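Local coordinates for N-acetylmuramoyl-L-alanine amidase domain-containing protein SAOUHSC_02979 (Staphylococcus aureus, PDB 5T1Q), which probably acts as a secreted cell-wall amidase, with this fragment carrying a glucosaminidase-like domain and a C-terminal CHAP domain, at residues Y206-F211 against D220-S225; F52-S57 against N200-H205; H291-H296 against A348-L353. All coordinates share one frame; numbering follows the deposited sequence.

Contact 1 of 3, residues Y206-F211 against D220-S225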
# COMPACT_ATOMS: atom_id res chain seq x y z
N TYR A 206 -6.02 -9.69 10.81
CA TYR A 206 -6.48 -8.86 11.91
C TYR A 206 -7.78 -9.36 12.58
O TYR A 206 -8.31 -8.68 13.46
CB TYR A 206 -6.54 -7.38 11.49
CG TYR A 206 -5.15 -6.81 11.26
CD1 TYR A 206 -4.33 -6.52 12.34
CD2 TYR A 206 -4.66 -6.58 9.98
CE1 TYR A 206 -3.05 -6.01 12.15
CE2 TYR A 206 -3.38 -6.07 9.77
CZ TYR A 206 -2.58 -5.79 10.87
OH TYR A 206 -1.31 -5.28 10.71
N GLN A 207 -8.24 -10.55 12.18
CA GLN A 207 -9.41 -11.21 12.76
C GLN A 207 -10.62 -10.28 12.81
O GLN A 207 -11.31 -10.16 13.84
CB GLN A 207 -9.07 -11.72 14.17
CG GLN A 207 -7.93 -12.72 14.24
CD GLN A 207 -8.25 -14.10 13.66
OE1 GLN A 207 -9.39 -14.54 13.64
NE2 GLN A 207 -7.21 -14.79 13.21
N LEU A 208 -10.89 -9.64 11.67
CA LEU A 208 -11.95 -8.66 11.60
C LEU A 208 -13.38 -9.23 11.59
O LEU A 208 -14.34 -8.46 11.76
CB LEU A 208 -11.72 -7.74 10.40
CG LEU A 208 -10.36 -7.03 10.34
CD1 LEU A 208 -10.28 -6.14 9.10
CD2 LEU A 208 -10.10 -6.22 11.60
N THR A 209 -13.55 -10.54 11.38
CA THR A 209 -14.90 -11.13 11.42
C THR A 209 -15.50 -11.06 12.83
O THR A 209 -16.71 -11.11 13.00
CB THR A 209 -14.92 -12.61 10.98
OG1 THR A 209 -14.01 -13.36 11.78
CG2 THR A 209 -14.55 -12.73 9.51
N GLN A 210 -14.64 -10.94 13.84
CA GLN A 210 -15.11 -10.86 15.22
C GLN A 210 -15.99 -9.61 15.44
O GLN A 210 -16.58 -9.45 16.51
CB GLN A 210 -13.94 -10.90 16.21
CG GLN A 210 -13.20 -9.58 16.39
CD GLN A 210 -11.99 -9.72 17.30
OE1 GLN A 210 -12.04 -9.32 18.47
NE2 GLN A 210 -10.92 -10.32 16.79
N PHE A 211 -16.06 -8.73 14.44
CA PHE A 211 -16.89 -7.51 14.50
C PHE A 211 -18.13 -7.61 13.59
O PHE A 211 -18.86 -6.63 13.45
CB PHE A 211 -16.05 -6.28 14.12
CG PHE A 211 -14.80 -6.13 14.94
CD1 PHE A 211 -14.86 -5.81 16.29
CD2 PHE A 211 -13.54 -6.29 14.35
CE1 PHE A 211 -13.71 -5.67 17.05
CE2 PHE A 211 -12.39 -6.14 15.10
CZ PHE A 211 -12.47 -5.84 16.45
N ASP A 220 -10.42 -4.90 24.76
CA ASP A 220 -9.22 -5.13 25.59
C ASP A 220 -8.59 -6.52 25.32
O ASP A 220 -7.41 -6.72 25.63
CB ASP A 220 -9.53 -4.95 27.08
CG ASP A 220 -9.88 -3.50 27.43
OD1 ASP A 220 -10.13 -2.69 26.51
OD2 ASP A 220 -9.91 -3.17 28.64
N LYS A 221 -9.37 -7.45 24.76
CA LYS A 221 -8.86 -8.78 24.38
C LYS A 221 -8.69 -8.93 22.85
O LYS A 221 -8.52 -10.04 22.34
CB LYS A 221 -9.74 -9.92 24.92
CG LYS A 221 -11.16 -10.00 24.35
CD LYS A 221 -11.82 -11.35 24.64
CE LYS A 221 -11.93 -11.67 26.13
NZ LYS A 221 -12.79 -10.70 26.87
N TYR A 222 -8.71 -7.80 22.13
CA TYR A 222 -8.56 -7.85 20.68
C TYR A 222 -7.16 -8.26 20.24
O TYR A 222 -7.00 -9.17 19.43
CB TYR A 222 -8.93 -6.50 20.05
CG TYR A 222 -8.56 -6.45 18.58
CD1 TYR A 222 -9.19 -7.29 17.66
CD2 TYR A 222 -7.59 -5.58 18.12
CE1 TYR A 222 -8.84 -7.26 16.32
CE2 TYR A 222 -7.25 -5.54 16.78
CZ TYR A 222 -7.88 -6.38 15.89
OH TYR A 222 -7.53 -6.33 14.56
N GLU A 223 -6.14 -7.59 20.77
CA GLU A 223 -4.76 -7.91 20.37
C GLU A 223 -4.38 -9.36 20.67
O GLU A 223 -3.55 -9.94 19.99
CB GLU A 223 -3.76 -6.93 20.97
CG GLU A 223 -3.93 -5.51 20.44
CD GLU A 223 -2.75 -4.60 20.73
OE1 GLU A 223 -1.64 -5.10 20.99
OE2 GLU A 223 -2.94 -3.36 20.67
N ARG A 224 -5.05 -9.96 21.65
CA ARG A 224 -4.81 -11.35 22.02
C ARG A 224 -5.23 -12.33 20.91
O ARG A 224 -4.68 -13.42 20.80
CB ARG A 224 -5.60 -11.68 23.30
CG ARG A 224 -5.02 -12.80 24.15
CD ARG A 224 -5.90 -13.01 25.37
NE ARG A 224 -5.13 -13.30 26.59
CZ ARG A 224 -4.48 -12.38 27.31
NH1 ARG A 224 -3.83 -12.73 28.42
NH2 ARG A 224 -4.46 -11.09 26.93
N SER A 225 -6.20 -11.92 20.08
CA SER A 225 -6.73 -12.77 19.00
C SER A 225 -5.90 -12.79 17.72
O SER A 225 -6.02 -13.73 16.93
CB SER A 225 -8.16 -12.33 18.65
OG SER A 225 -8.16 -11.01 18.14

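Contact 2 of 3, residues F52-S57 against N200-H205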
# COMPACT_ATOMS: atom_id res chain seq x y z
N PHE A 52 -1.52 -12.92 -0.10
CA PHE A 52 -0.64 -11.83 0.27
C PHE A 52 -0.62 -11.71 1.78
O PHE A 52 -1.60 -12.01 2.45
CB PHE A 52 -1.08 -10.50 -0.35
CG PHE A 52 -0.87 -10.45 -1.83
CD1 PHE A 52 0.41 -10.40 -2.36
CD2 PHE A 52 -1.95 -10.44 -2.70
CE1 PHE A 52 0.62 -10.37 -3.73
CE2 PHE A 52 -1.74 -10.41 -4.07
CZ PHE A 52 -0.46 -10.37 -4.58
N ASN A 53 0.53 -11.32 2.31
CA ASN A 53 0.65 -11.07 3.73
C ASN A 53 0.71 -9.59 3.92
O ASN A 53 1.39 -8.88 3.17
CB ASN A 53 1.92 -11.69 4.30
CG ASN A 53 1.81 -13.18 4.47
OD1 ASN A 53 0.79 -13.79 4.15
ND2 ASN A 53 2.85 -13.78 5.01
N VAL A 54 0.00 -9.13 4.94
CA VAL A 54 0.01 -7.73 5.32
C VAL A 54 1.34 -7.47 6.03
O VAL A 54 2.00 -8.40 6.53
CB VAL A 54 -1.14 -7.39 6.31
CG1 VAL A 54 -2.48 -7.89 5.78
CG2 VAL A 54 -0.89 -7.99 7.70
N VAL A 55 1.74 -6.20 6.05
CA VAL A 55 2.90 -5.79 6.82
C VAL A 55 2.33 -5.53 8.21
O VAL A 55 1.61 -4.56 8.41
CB VAL A 55 3.56 -4.53 6.25
CG1 VAL A 55 4.68 -4.05 7.16
CG2 VAL A 55 4.09 -4.80 4.84
N ASP A 56 2.62 -6.43 9.15
CA ASP A 56 2.12 -6.34 10.54
C ASP A 56 2.56 -5.01 11.17
O ASP A 56 3.65 -4.51 10.88
CB ASP A 56 2.67 -7.54 11.34
CG ASP A 56 1.99 -7.72 12.68
OD1 ASP A 56 0.80 -7.36 12.83
OD2 ASP A 56 2.65 -8.27 13.60
N SER A 57 1.71 -4.43 12.02
CA SER A 57 1.99 -3.10 12.58
C SER A 57 1.15 -2.77 13.82
O SER A 57 -0.01 -3.18 13.92
CB SER A 57 1.70 -2.06 11.48
OG SER A 57 1.81 -0.73 11.95
N ASN A 200 -8.90 -9.68 1.77
CA ASN A 200 -8.98 -10.98 2.43
C ASN A 200 -7.81 -11.16 3.38
O ASN A 200 -8.00 -11.59 4.51
CB ASN A 200 -9.05 -12.12 1.39
CG ASN A 200 -10.32 -12.07 0.55
OD1 ASN A 200 -11.32 -11.45 0.94
ND2 ASN A 200 -10.30 -12.73 -0.60
N SER A 201 -6.61 -10.77 2.94
CA SER A 201 -5.42 -10.85 3.78
C SER A 201 -5.57 -10.02 5.06
O SER A 201 -5.17 -10.46 6.14
CB SER A 201 -4.19 -10.38 3.01
OG SER A 201 -3.04 -10.44 3.84
N ILE A 202 -6.10 -8.82 4.93
CA ILE A 202 -6.30 -7.93 6.08
C ILE A 202 -7.34 -8.53 7.04
O ILE A 202 -7.13 -8.58 8.25
CB ILE A 202 -6.74 -6.52 5.63
CG1 ILE A 202 -5.64 -5.85 4.81
CG2 ILE A 202 -7.08 -5.66 6.84
CD1 ILE A 202 -6.05 -4.59 4.08
N ILE A 203 -8.46 -8.99 6.49
CA ILE A 203 -9.54 -9.55 7.29
C ILE A 203 -9.08 -10.75 8.10
O ILE A 203 -9.38 -10.84 9.29
CB ILE A 203 -10.74 -9.93 6.40
CG1 ILE A 203 -11.36 -8.66 5.78
CG2 ILE A 203 -11.79 -10.69 7.21
CD1 ILE A 203 -12.36 -8.92 4.70
N LYS A 204 -8.37 -11.65 7.44
CA LYS A 204 -7.88 -12.85 8.07
C LYS A 204 -6.89 -12.57 9.21
O LYS A 204 -7.11 -12.97 10.34
CB LYS A 204 -7.20 -13.75 7.03
CG LYS A 204 -6.64 -15.04 7.57
CD LYS A 204 -6.04 -15.87 6.45
CE LYS A 204 -5.38 -17.13 6.98
NZ LYS A 204 -4.69 -17.88 5.89
N HIS A 205 -5.83 -11.84 8.89
CA HIS A 205 -4.77 -11.58 9.85
C HIS A 205 -5.22 -10.73 11.05
O HIS A 205 -4.86 -11.03 12.18
CB HIS A 205 -3.57 -10.93 9.15
CG HIS A 205 -2.39 -10.75 10.03
ND1 HIS A 205 -2.02 -9.52 10.54
CD2 HIS A 205 -1.52 -11.65 10.55
CE1 HIS A 205 -0.96 -9.67 11.32
NE2 HIS A 205 -0.64 -10.95 11.34

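Contact 3 of 3, residues H291-H296 against A348-L353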
# COMPACT_ATOMS: atom_id res chain seq x y z
N HIS A 291 30.94 -0.22 -7.31
CA HIS A 291 30.41 -1.30 -8.14
C HIS A 291 30.56 -2.69 -7.48
O HIS A 291 30.18 -3.70 -8.09
CB HIS A 291 31.08 -1.29 -9.52
CG HIS A 291 30.74 -0.08 -10.34
ND1 HIS A 291 29.51 0.10 -10.92
CD2 HIS A 291 31.48 1.01 -10.68
CE1 HIS A 291 29.49 1.25 -11.58
NE2 HIS A 291 30.68 1.82 -11.45
N THR A 292 31.09 -2.74 -6.25
CA THR A 292 31.24 -3.99 -5.53
C THR A 292 29.94 -4.32 -4.78
O THR A 292 29.49 -3.51 -3.95
CB THR A 292 32.41 -3.92 -4.52
OG1 THR A 292 33.60 -3.62 -5.24
CG2 THR A 292 32.61 -5.26 -3.78
N PRO A 293 29.32 -5.47 -5.07
CA PRO A 293 28.09 -5.77 -4.35
C PRO A 293 28.31 -5.85 -2.84
O PRO A 293 29.33 -6.37 -2.39
CB PRO A 293 27.66 -7.13 -4.95
CG PRO A 293 28.28 -7.15 -6.31
CD PRO A 293 29.62 -6.51 -6.08
N LYS A 294 27.36 -5.33 -2.08
CA LYS A 294 27.52 -5.29 -0.64
C LYS A 294 26.19 -5.48 0.08
O LYS A 294 25.17 -4.86 -0.26
CB LYS A 294 28.15 -3.97 -0.25
CG LYS A 294 28.52 -3.83 1.21
CD LYS A 294 29.23 -2.51 1.41
CE LYS A 294 29.43 -2.20 2.87
NZ LYS A 294 30.21 -0.94 2.95
N ARG A 295 26.24 -6.31 1.10
CA ARG A 295 25.09 -6.65 1.91
C ARG A 295 24.52 -5.41 2.59
O ARG A 295 25.26 -4.62 3.15
CB ARG A 295 25.49 -7.70 2.95
CG ARG A 295 24.35 -8.25 3.78
CD ARG A 295 24.85 -9.36 4.69
NE ARG A 295 23.75 -9.91 5.48
CZ ARG A 295 23.44 -9.54 6.72
NH1 ARG A 295 22.42 -10.12 7.34
NH2 ARG A 295 24.15 -8.59 7.36
N HIS A 296 23.20 -5.25 2.50
CA HIS A 296 22.46 -4.13 3.09
C HIS A 296 22.75 -2.75 2.52
O HIS A 296 22.46 -1.71 3.15
CB HIS A 296 22.55 -4.11 4.63
CG HIS A 296 21.96 -5.34 5.27
ND1 HIS A 296 22.28 -5.73 6.54
CD2 HIS A 296 21.13 -6.29 4.77
CE1 HIS A 296 21.62 -6.84 6.84
NE2 HIS A 296 20.90 -7.19 5.78
N ALA A 348 27.21 -11.23 -13.32
CA ALA A 348 27.67 -10.32 -14.36
C ALA A 348 26.87 -9.02 -14.35
O ALA A 348 27.45 -7.95 -14.44
CB ALA A 348 27.65 -11.01 -15.73
N ALA A 349 25.55 -9.10 -14.16
CA ALA A 349 24.73 -7.90 -14.08
C ALA A 349 24.97 -7.11 -12.76
O ALA A 349 25.02 -5.88 -12.77
CB ALA A 349 23.25 -8.26 -14.20
N ALA A 350 25.09 -7.83 -11.65
CA ALA A 350 25.30 -7.21 -10.34
C ALA A 350 26.56 -6.37 -10.28
O ALA A 350 26.57 -5.32 -9.64
CB ALA A 350 25.35 -8.26 -9.25
N GLU A 351 27.61 -6.81 -10.95
CA GLU A 351 28.88 -6.08 -10.96
C GLU A 351 28.81 -4.75 -11.72
O GLU A 351 29.74 -3.95 -11.66
CB GLU A 351 29.99 -6.99 -11.48
CG GLU A 351 30.25 -8.12 -10.49
CD GLU A 351 31.09 -9.25 -11.03
OE1 GLU A 351 30.95 -10.37 -10.49
OE2 GLU A 351 31.90 -9.03 -11.97
N GLU A 352 27.70 -4.52 -12.41
CA GLU A 352 27.50 -3.29 -13.21
C GLU A 352 26.60 -2.29 -12.53
O GLU A 352 26.34 -1.22 -13.09
CB GLU A 352 26.89 -3.64 -14.57
CG GLU A 352 27.72 -4.59 -15.41
CD GLU A 352 29.11 -4.06 -15.64
OE1 GLU A 352 29.28 -2.83 -15.62
OE2 GLU A 352 30.03 -4.88 -15.83
N LEU A 353 26.10 -2.64 -11.35
CA LEU A 353 25.24 -1.75 -10.60
C LEU A 353 26.06 -0.98 -9.57
O LEU A 353 27.23 -1.28 -9.36
CB LEU A 353 24.15 -2.58 -9.93
CG LEU A 353 23.31 -3.42 -10.88
CD1 LEU A 353 22.35 -4.28 -10.10
CD2 LEU A 353 22.56 -2.55 -11.88

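Contact 1 of 3, residues Y206-F211 against D220-S225
Two bonds grip the amide nitrogen of Gln-210. One crosses to the Ser-225 hydroxyl, NE2 to OG at 3.1 Å, nearly straight at 166° and with OG in the plane of the amide. The other turns back within 206-211, from Gln-210 NE2 to Gln-207 O at 3.0 Å, with that oxygen somewhat tilted out of the plane. With both N-H groups used, the rotation of the amide is fixed. Ser-225 OG in turn donates to Tyr-222 O, so the bonds run on into the short helix 222-225.

The same amide meets the edge of the Tyr-222 ring, NE2 of Gln-210 lying 3.6 Å from Tyr-222 CD1, with the two planes steeply inclined. Tyr-222 CG is anti to the backbone N (chi1 170°), which sends the phenol across to Tyr-206. There OH of Tyr-222 donates to Tyr-206 O at 2.7 Å, in the carbonyl plane and on a lone pair. That carbonyl sits just where helix 195-205 ends in a Schellman motif, with Gln-207 as its C-prime residue. Phe-211 adds apolar contact, CZ to Tyr-222 CD1 at 3.8 Å, while CG of Gln-210 lies over the centre of the Phe-211 ring.

Beyond the two segments, Tyr-222 packs on Val-64 and Phe-211 on Ala-68 of helix 58-78, while Leu-208 presses on helix 82-93.

Contact 2 of 3, residues F52-S57 against N200-H205
His-205 reaches from helix 195-205 to Val-54 and Asp-56. From CB, the ring leaves anti to the backbone N (chi1 -174°), which carries it out toward 52-57. CG of His-205 lies 3.9 Å from CG2 of Val-54, and its ND1 only 3.4 Å from that same CG2. At the far edge, CE1 of His-205 faces OD1 of Asp-56 at 3.3 Å, near the ring plane, with the carboxylate turned almost perpendicular to it; NE2 of His-205 lies farther from Asp-56 OD1, at 4.1 Å. The ring also stacks with Tyr-229.

One turn earlier, Ser-201 OG donates to Phe-52 O. The modelled separation of these two oxygens is short, 2.5 Å, and the hydroxyl stands above the carbonyl plane. Val-54 CG1 lies 3.3 Å from Ser-201 OG and, on apolar ground, 3.9 Å from CG1 of Ile-202. Strand 52-54, an outermost strand of the mixed sheet, packs against helix 195-205, their short axes 7.6 Å apart.

The one clear hydrogen bond is that of the Ser-201 hydroxyl; most of the rest is packing. His-205 ND1 is buried with no partner, close beside the Val-54 methyl. Asp-56 OD1 also makes a salt bridge to Arg-61, which may offset part of its effect on the imidazole.

Contact 3 of 3, residues H291-H296 against A348-L353
Polar contact between these segments centres on the carbonyl oxygen of Leu-353, which His-291 approaches with two of its atoms. ND1 of His-291 donates to Leu-353 O at 3.1 Å in a bent bond, 140° at the hydrogen, and the donor stands well above the carbonyl plane instead of on a lone pair. The oxygen itself is tilted somewhat out of the imidazole plane. CA of His-291 adds a weaker CA-H...O contact to Leu-353 O, 3.4 Å and fairly straight. The imidazole CG lies beside the backbone N, anti to the carbonyl carbon (chi1 -66°), which swings ND1 round to the oxygen that CA also faces. His-291 touches a crystal neighbour as well, so the lattice may have some say in this pose.

The backbone of 348-353 is ordered by its own bonds. A type I turn from Ala-350 to Leu-353 closes with Leu-353 N to Ala-350 O at 3.2 Å, and just before it Glu-352 N meets Ala-349 O at 3.0 Å. Ala-350 O also accepts from Tyr-355 OH, and Glu-352 O from Gln-305 NE2.

Apolar contact is slight: CG of Pro-293 rests 4.3 Å from CB of Ala-350. Both residues also lie on Ile-327 of strand 327-332, which brings the loop and the short helix together over the sheet.

Position in the chain explains the pairing. Strand 288-290 ends just before His-291, and strand 354-357, its antiparallel neighbour, begins just after Leu-353. The contact therefore continues the pair beyond the end of 288-290 and ahead of the start of 354-357, in the C-terminal part, which belongs to the Peptidase C51/CHAP family of the papain-like clan.

In the fold
From the N terminus, contact 2 comes first: strand 52-54 meets the end of helix 195-205, closing a span of 142 residues that takes in most of the glucosaminidase-like domain. Contact 1 follows, a short loop of eight intervening residues folding helix 222-225 back onto the segment that follows helix 195-205. The two touch, Leu-208 N probably bonding to Ile-203 O and Tyr-206 packing on Val-54. Contact 3 closes a span of 51 residues, about half of them strand, in the C-terminal C51/CHAP part, its nearest atoms about 17 Å from contact 2. None nests in or crosses another. Strands 52-54 and 288-290 are outermost in one mixed sheet, so contacts 2 and 3 lie at its two ends.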